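Local coordinates for protein nitrilotriacetate monooxygenase (Burkholderia pseudomallei, PDB 3SDO) that probably acts as a flavin-dependent monooxygenase that uses FMN and molecular oxygen, at residues 78-83 with 111-116; 88-93 with 121-126; 430-433 with 439-442. One frame throughout, in Å; residues are numbered along the deposited sequence.

Overall arrangement
The three contacts form a chain in a luciferase-like TIM-barrel protein: interaction 1 touches interaction 2, and interaction 2 touches interaction 3. Interactions 1 and 2 lie about 11 Å apart between centres. Helix 106-119 leads from the first into strand 124-129 of the second, and Leu116 CD2 meets Ala124 CB at 3.9 Å. Interaction 3 is about 13 Å from interaction 2 between centres, and there Gly122 O probably accepts a hydrogen bond from Leu431 N at 3.1 Å. Interactions 1 and 3 do not touch. Interaction 1 is near the predicted FMN site: the side chain of Phe113 is about 7 Å from that of Thr98. The other two lie away from it. Interactions 1 and 2 also reach the second subunit.

Interaction 1: 78-83 with 111-116; sequences EPISLL and RQFASL
The Gln112 amide, whose OE1 lies 3.9 Å from Ile80 CG1, bonds through NE2 to Gln112 OE1 of the second subunit. Glu78 OE2 is gripped by two donors. One is Ile80 N, 3.0 Å from Glu78 OE2 and above the carboxylate plane. The other is Gln112 NE2 of the second subunit. The second carboxylate oxygen, Glu78 OE1, takes Ser81 N at 2.9 Å in a nearly straight bond. Glu78 is thus the N-cap of helix 79-88, and its side chain is held at both oxygens.

Across the two helices the packing is apolar and buried. Ile80 places CD1 over the centre of the Phe113 ring, 3.8 Å from the centroid and only 6° off the normal, a CH-pi contact. The ring also stacks on Trp126. The aliphatic root of Gln112 lies across Ile80 at about a right angle, with Ile80 CD1 4.0 Å from Gln112 CB. One turn further on, Leu116 spreads both methyls over Leu83. Its CD2 meets Leu83 CB at 3.9 Å, while CD1 sits 3.6 Å from Leu83 O. The first torsion of Leu116 (170°) sets CG opposite the backbone N and sends the fork across.

The short helix axes are 10.4 Å apart and 9° from parallel. Met99 and Leu95 of strand 94-100 lie against the pair. Such near-parallel neighbouring helices on a parallel strand are typical of the beta-alpha units of a TIM barrel, here forming part of the subunit interface.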
# COMPACT_ATOMS: atom_id res chain seq x y z
N GLU A 78 -0.77 -5.25 3.60
CA GLU A 78 0.36 -4.67 2.90
C GLU A 78 0.45 -3.17 3.28
O GLU A 78 -0.60 -2.51 3.43
CB GLU A 78 0.20 -4.91 1.40
CG GLU A 78 1.28 -4.32 0.53
CD GLU A 78 1.13 -2.84 0.31
OE1 GLU A 78 -0.02 -2.33 0.31
OE2 GLU A 78 2.17 -2.19 0.12
N PRO A 79 1.68 -2.61 3.47
CA PRO A 79 1.76 -1.28 4.10
C PRO A 79 1.23 -0.06 3.34
O PRO A 79 0.63 0.79 3.96
CB PRO A 79 3.26 -1.10 4.38
CG PRO A 79 3.78 -2.52 4.48
CD PRO A 79 3.00 -3.24 3.40
N ILE A 80 1.45 0.05 2.02
CA ILE A 80 0.97 1.24 1.30
C ILE A 80 -0.56 1.30 1.36
O ILE A 80 -1.11 2.37 1.66
CB ILE A 80 1.44 1.28 -0.16
CG1 ILE A 80 2.96 1.40 -0.22
CG2 ILE A 80 0.74 2.43 -0.95
CD1 ILE A 80 3.49 2.75 0.28
N SER A 81 -1.22 0.18 1.05
CA SER A 81 -2.67 0.11 1.15
C SER A 81 -3.15 0.41 2.58
O SER A 81 -4.06 1.22 2.77
CB SER A 81 -3.22 -1.26 0.70
OG SER A 81 -2.60 -2.35 1.36
N LEU A 82 -2.57 -0.25 3.57
CA LEU A 82 -3.03 -0.06 4.96
C LEU A 82 -2.85 1.40 5.40
O LEU A 82 -3.76 2.01 5.97
CB LEU A 82 -2.31 -1.03 5.92
CG LEU A 82 -2.62 -0.88 7.42
CD1 LEU A 82 -4.09 -1.07 7.76
CD2 LEU A 82 -1.75 -1.85 8.25
N LEU A 83 -1.68 1.96 5.13
CA LEU A 83 -1.37 3.31 5.60
C LEU A 83 -2.22 4.37 4.90
O LEU A 83 -2.61 5.38 5.51
CB LEU A 83 0.12 3.58 5.42
CG LEU A 83 1.01 2.85 6.44
CD1 LEU A 83 2.49 3.04 6.08
CD2 LEU A 83 0.75 3.31 7.89
N ARG A 111 6.63 6.77 -6.17
CA ARG A 111 5.23 7.14 -6.44
C ARG A 111 4.30 6.75 -5.32
O ARG A 111 3.45 7.53 -4.93
CB ARG A 111 4.70 6.47 -7.73
CG ARG A 111 5.27 6.99 -9.05
CD ARG A 111 4.50 6.41 -10.21
NE ARG A 111 3.13 6.94 -10.29
CZ ARG A 111 2.08 6.28 -10.78
NH1 ARG A 111 2.18 5.03 -11.20
NH2 ARG A 111 0.90 6.88 -10.80
N GLN A 112 4.46 5.54 -4.79
CA GLN A 112 3.52 5.04 -3.81
C GLN A 112 3.68 5.78 -2.51
O GLN A 112 2.68 6.24 -1.95
CB GLN A 112 3.61 3.51 -3.63
CG GLN A 112 3.14 2.76 -4.86
CD GLN A 112 2.98 1.27 -4.63
OE1 GLN A 112 3.77 0.65 -3.94
NE2 GLN A 112 1.94 0.69 -5.22
N PHE A 113 4.92 5.97 -2.05
CA PHE A 113 5.16 6.81 -0.87
C PHE A 113 4.83 8.31 -1.07
O PHE A 113 4.29 8.94 -0.14
CB PHE A 113 6.58 6.63 -0.31
CG PHE A 113 6.74 5.42 0.54
CD1 PHE A 113 6.21 5.38 1.83
CD2 PHE A 113 7.37 4.30 0.07
CE1 PHE A 113 6.35 4.26 2.62
CE2 PHE A 113 7.49 3.17 0.87
CZ PHE A 113 6.95 3.17 2.15
N ALA A 114 5.12 8.88 -2.24
CA ALA A 114 4.75 10.29 -2.53
C ALA A 114 3.22 10.51 -2.53
O ALA A 114 2.74 11.55 -2.08
CB ALA A 114 5.33 10.76 -3.85
N SER A 115 2.49 9.50 -2.97
CA SER A 115 1.03 9.57 -3.05
C SER A 115 0.44 9.46 -1.65
O SER A 115 -0.44 10.24 -1.28
CB SER A 115 0.51 8.50 -4.03
OG SER A 115 -0.90 8.50 -4.19
N LEU A 116 0.94 8.52 -0.85
CA LEU A 116 0.57 8.46 0.57
C LEU A 116 0.86 9.80 1.26
O LEU A 116 0.02 10.33 2.00
CB LEU A 116 1.29 7.30 1.28
CG LEU A 116 1.23 7.21 2.81
CD1 LEU A 116 -0.23 6.92 3.26
CD2 LEU A 116 2.24 6.16 3.34

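Interaction 2: 88-93 with 121-126; sequences VLTSKI and GGRAGW
Ile93 and Arg123 bring the two backbones closest, with CA atoms 7.1 Å apart. Residues 88-93 form the turn from helix 79-88 into strand 94-100. Residues 121-126 leave helix 106-119 at Gly121, in a Schellman motif with positive phi, and enter strand 124-129. Arg123 also bonds through its backbone to Leu95, where these two strands run parallel.

The side chain of Arg123 carries nearly the whole contact. It lies along the carbonyls of 91-93 and bends at chi3 (-78°), which turns the guanidinium back toward Thr90. NH1 makes two bonds. Thr90 OG1 receives Arg123 NH1 at 2.9 Å, almost straight and in the guanidinium plane. Ile93 O receives Arg123 NH1 at 2.9 Å as well, on a lone pair in the carbonyl plane, with a slight tilt from the guanidinium plane. Ser91 O sits over one face, toward the rim. It is 3.4 Å from Arg123 NE, but the angle is too poor for a hydrogen bond. Lys92 O touches Arg123 CD at 3.3 Å.

Other atoms complete the hold. Arg123 NH2 bonds to Ala87 O, and NE to Ser120 O. Thr90 OG1 is tied to Leu86 O, and Glu50 OE2 takes the backbone N of Ser91, Lys92 and Ile93.

The acceptors of the guanidinium named here are neutral oxygens. Two come from the C-terminal ends of helices, whose dipoles would probably favour a positive group. One charged side chain thereby ties together two successive helix-to-strand turns.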
# COMPACT_ATOMS: atom_id res chain seq x y z
N VAL A 88 -6.76 8.55 6.04
CA VAL A 88 -8.00 9.22 5.78
C VAL A 88 -8.96 9.13 7.01
O VAL A 88 -9.95 9.87 7.12
CB VAL A 88 -8.52 8.60 4.42
CG1 VAL A 88 -9.88 8.03 4.54
CG2 VAL A 88 -8.27 9.57 3.29
N LEU A 89 -8.64 8.25 7.94
CA LEU A 89 -9.41 8.10 9.16
C LEU A 89 -8.66 8.68 10.36
O LEU A 89 -9.09 8.50 11.48
CB LEU A 89 -9.76 6.61 9.41
CG LEU A 89 -10.59 5.95 8.30
CD1 LEU A 89 -10.75 4.44 8.52
CD2 LEU A 89 -12.02 6.66 8.15
N THR A 90 -7.56 9.37 10.10
CA THR A 90 -6.80 10.03 11.14
C THR A 90 -6.52 11.44 10.63
O THR A 90 -6.98 11.81 9.55
CB THR A 90 -5.47 9.28 11.45
OG1 THR A 90 -4.67 9.12 10.26
CG2 THR A 90 -5.75 7.90 12.08
N SER A 91 -5.78 12.23 11.38
CA SER A 91 -5.45 13.58 10.94
C SER A 91 -4.01 14.06 11.22
O SER A 91 -3.49 14.88 10.47
CB SER A 91 -6.47 14.56 11.54
OG SER A 91 -6.48 14.46 12.94
N LYS A 92 -3.38 13.57 12.29
CA LYS A 92 -2.06 14.10 12.70
C LYS A 92 -0.98 13.04 12.72
O LYS A 92 0.19 13.34 12.45
CB LYS A 92 -2.08 14.64 14.14
CG LYS A 92 -2.93 15.79 14.45
CD LYS A 92 -2.64 16.30 15.91
CE LYS A 92 -1.30 17.09 15.99
NZ LYS A 92 -1.19 18.07 17.15
N ILE A 93 -1.35 11.83 13.11
CA ILE A 93 -0.35 10.80 13.37
C ILE A 93 0.44 10.44 12.10
O ILE A 93 -0.12 10.33 11.00
CB ILE A 93 -0.96 9.58 14.05
CG1 ILE A 93 0.13 8.67 14.64
CG2 ILE A 93 -1.82 8.78 13.06
CD1 ILE A 93 -0.41 7.67 15.69
N GLY A 121 -1.30 14.72 3.69
CA GLY A 121 -0.90 16.08 4.09
C GLY A 121 0.49 16.14 4.72
O GLY A 121 0.76 17.00 5.57
N GLY A 122 1.38 15.26 4.29
CA GLY A 122 2.77 15.29 4.72
C GLY A 122 3.07 14.48 5.95
O GLY A 122 3.83 14.92 6.82
N ARG A 123 2.52 13.26 6.03
CA ARG A 123 2.71 12.42 7.19
C ARG A 123 3.36 11.07 6.89
O ARG A 123 3.43 10.22 7.77
CB ARG A 123 1.34 12.18 7.86
CG ARG A 123 0.73 13.42 8.48
CD ARG A 123 -0.53 13.05 9.27
NE ARG A 123 -1.70 12.82 8.41
CZ ARG A 123 -2.65 11.90 8.61
NH1 ARG A 123 -2.57 11.00 9.59
NH2 ARG A 123 -3.69 11.85 7.78
N ALA A 124 3.84 10.87 5.66
CA ALA A 124 4.43 9.58 5.29
C ALA A 124 5.86 9.40 5.82
O ALA A 124 6.64 10.36 5.93
CB ALA A 124 4.42 9.42 3.78
N GLY A 125 6.21 8.14 6.08
CA GLY A 125 7.59 7.74 6.38
C GLY A 125 7.88 6.42 5.70
O GLY A 125 6.98 5.59 5.53
N TRP A 126 9.12 6.22 5.25
CA TRP A 126 9.51 4.96 4.63
C TRP A 126 10.61 4.35 5.46
O TRP A 126 11.66 4.99 5.65
CB TRP A 126 9.99 5.17 3.17
CG TRP A 126 10.65 3.97 2.49
CD1 TRP A 126 10.44 2.66 2.77
CD2 TRP A 126 11.59 4.00 1.39
NE1 TRP A 126 11.20 1.87 1.93
CE2 TRP A 126 11.92 2.67 1.09
CE3 TRP A 126 12.19 5.03 0.66
CZ2 TRP A 126 12.84 2.33 0.09
CZ3 TRP A 126 13.09 4.71 -0.34
CH2 TRP A 126 13.41 3.36 -0.61

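Interaction 3: 430-433 with 439-442; sequences TLRD and YKES
Arg432 and Lys440 cross obliquely, with the flat guanidinium of one lying against the aliphatic stem of the other. Lys440 CB sits 3.6 Å above one face of the guanidinium, toward its rim, and is 3.6 Å from Arg432 NE. Lys440 CD follows on to within 4.0 Å of Arg432 NH2. The arginine chain is extended from CG to NE and passes Tyr439, whose CA is 4.2 Å from Arg432 CD. Lys440 has CG anti to its backbone N (chi1 -178°), then bends at chi2, and the chain runs past NH2 so that its amine leads away from the guanidinium.

The two like charges do not meet. Lys440 NZ stays 4.9 Å from Arg432 NH2, and a water joins them. This water accepts from Arg432 NH2 at 2.8 Å, in the guanidinium plane, and from Lys440 NZ at 3.0 Å. Its oxygen probably eases the repulsion. Arg432 NH2 also bonds to Gln213 O, with a long, weak ion pair to Asp234. Lys440 O is held by Arg208, and the hydroxyl of Tyr439 bonds to Asp170.

The helix that carries Arg432 is fixed at its start. Asp433 N donates to Thr430 OG1 at 2.9 Å, and Thr430 N donates to Asp433 OD2 from above the carboxylate plane. These reciprocal bonds form a capping box. It opens the short helix 431-435, whose Leu431 and Arg432 pack on Val215 of barrel strand 215-218, while the irregular segment 439-442 folds back against Arg432.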
# COMPACT_ATOMS: atom_id res chain seq x y z
N THR A 430 2.81 18.14 10.04
CA THR A 430 3.51 17.06 9.33
C THR A 430 4.25 16.12 10.28
O THR A 430 4.46 16.44 11.44
CB THR A 430 4.55 17.67 8.35
OG1 THR A 430 5.56 18.34 9.10
CG2 THR A 430 3.90 18.69 7.34
N LEU A 431 4.69 14.98 9.75
CA LEU A 431 5.56 14.09 10.50
C LEU A 431 6.89 14.78 10.88
O LEU A 431 7.30 14.72 12.03
CB LEU A 431 5.83 12.79 9.74
CG LEU A 431 6.65 11.75 10.54
CD1 LEU A 431 6.12 11.61 11.98
CD2 LEU A 431 6.66 10.37 9.78
N ARG A 432 7.54 15.45 9.93
CA ARG A 432 8.72 16.28 10.25
C ARG A 432 8.44 17.25 11.43
O ARG A 432 9.20 17.30 12.39
CB ARG A 432 9.23 17.02 9.01
CG ARG A 432 9.88 16.06 8.00
CD ARG A 432 10.52 16.77 6.80
NE ARG A 432 10.85 15.76 5.81
CZ ARG A 432 11.95 15.02 5.83
NH1 ARG A 432 12.89 15.24 6.73
NH2 ARG A 432 12.11 14.06 4.93
N ASP A 433 7.33 17.98 11.36
CA ASP A 433 6.93 18.89 12.45
C ASP A 433 6.87 18.19 13.82
O ASP A 433 7.37 18.73 14.83
CB ASP A 433 5.54 19.48 12.21
CG ASP A 433 5.48 20.47 11.07
OD1 ASP A 433 6.52 21.06 10.65
OD2 ASP A 433 4.33 20.69 10.61
N TYR A 439 11.59 21.12 7.48
CA TYR A 439 11.01 20.91 6.15
C TYR A 439 12.11 20.51 5.17
O TYR A 439 13.18 21.10 5.16
CB TYR A 439 10.27 22.19 5.70
CG TYR A 439 9.73 22.08 4.30
CD1 TYR A 439 10.49 22.53 3.20
CD2 TYR A 439 8.50 21.48 4.05
CE1 TYR A 439 10.01 22.39 1.91
CE2 TYR A 439 8.01 21.36 2.78
CZ TYR A 439 8.76 21.81 1.72
OH TYR A 439 8.27 21.66 0.46
N LYS A 440 11.85 19.49 4.36
CA LYS A 440 12.85 19.00 3.42
C LYS A 440 12.82 19.80 2.12
O LYS A 440 11.98 19.55 1.26
CB LYS A 440 12.60 17.52 3.15
CG LYS A 440 13.62 16.87 2.21
CD LYS A 440 14.77 16.27 2.96
CE LYS A 440 15.81 15.67 2.00
NZ LYS A 440 16.39 14.42 2.59
N GLU A 441 13.73 20.77 1.97
CA GLU A 441 13.83 21.54 0.73
C GLU A 441 14.32 20.67 -0.42
O GLU A 441 15.15 19.76 -0.22
CB GLU A 441 14.79 22.74 0.85
CG GLU A 441 14.34 23.85 1.78
CD GLU A 441 13.16 24.65 1.27
OE1 GLU A 441 12.92 24.70 0.04
OE2 GLU A 441 12.46 25.27 2.11
N SER A 442 13.82 20.96 -1.62
CA SER A 442 14.32 20.31 -2.81
C SER A 442 15.80 20.62 -2.97
O SER A 442 16.26 21.73 -2.65
CB SER A 442 13.56 20.79 -4.05
OG SER A 442 14.21 20.37 -5.24
O HOH W 1 14.52 12.81 4.31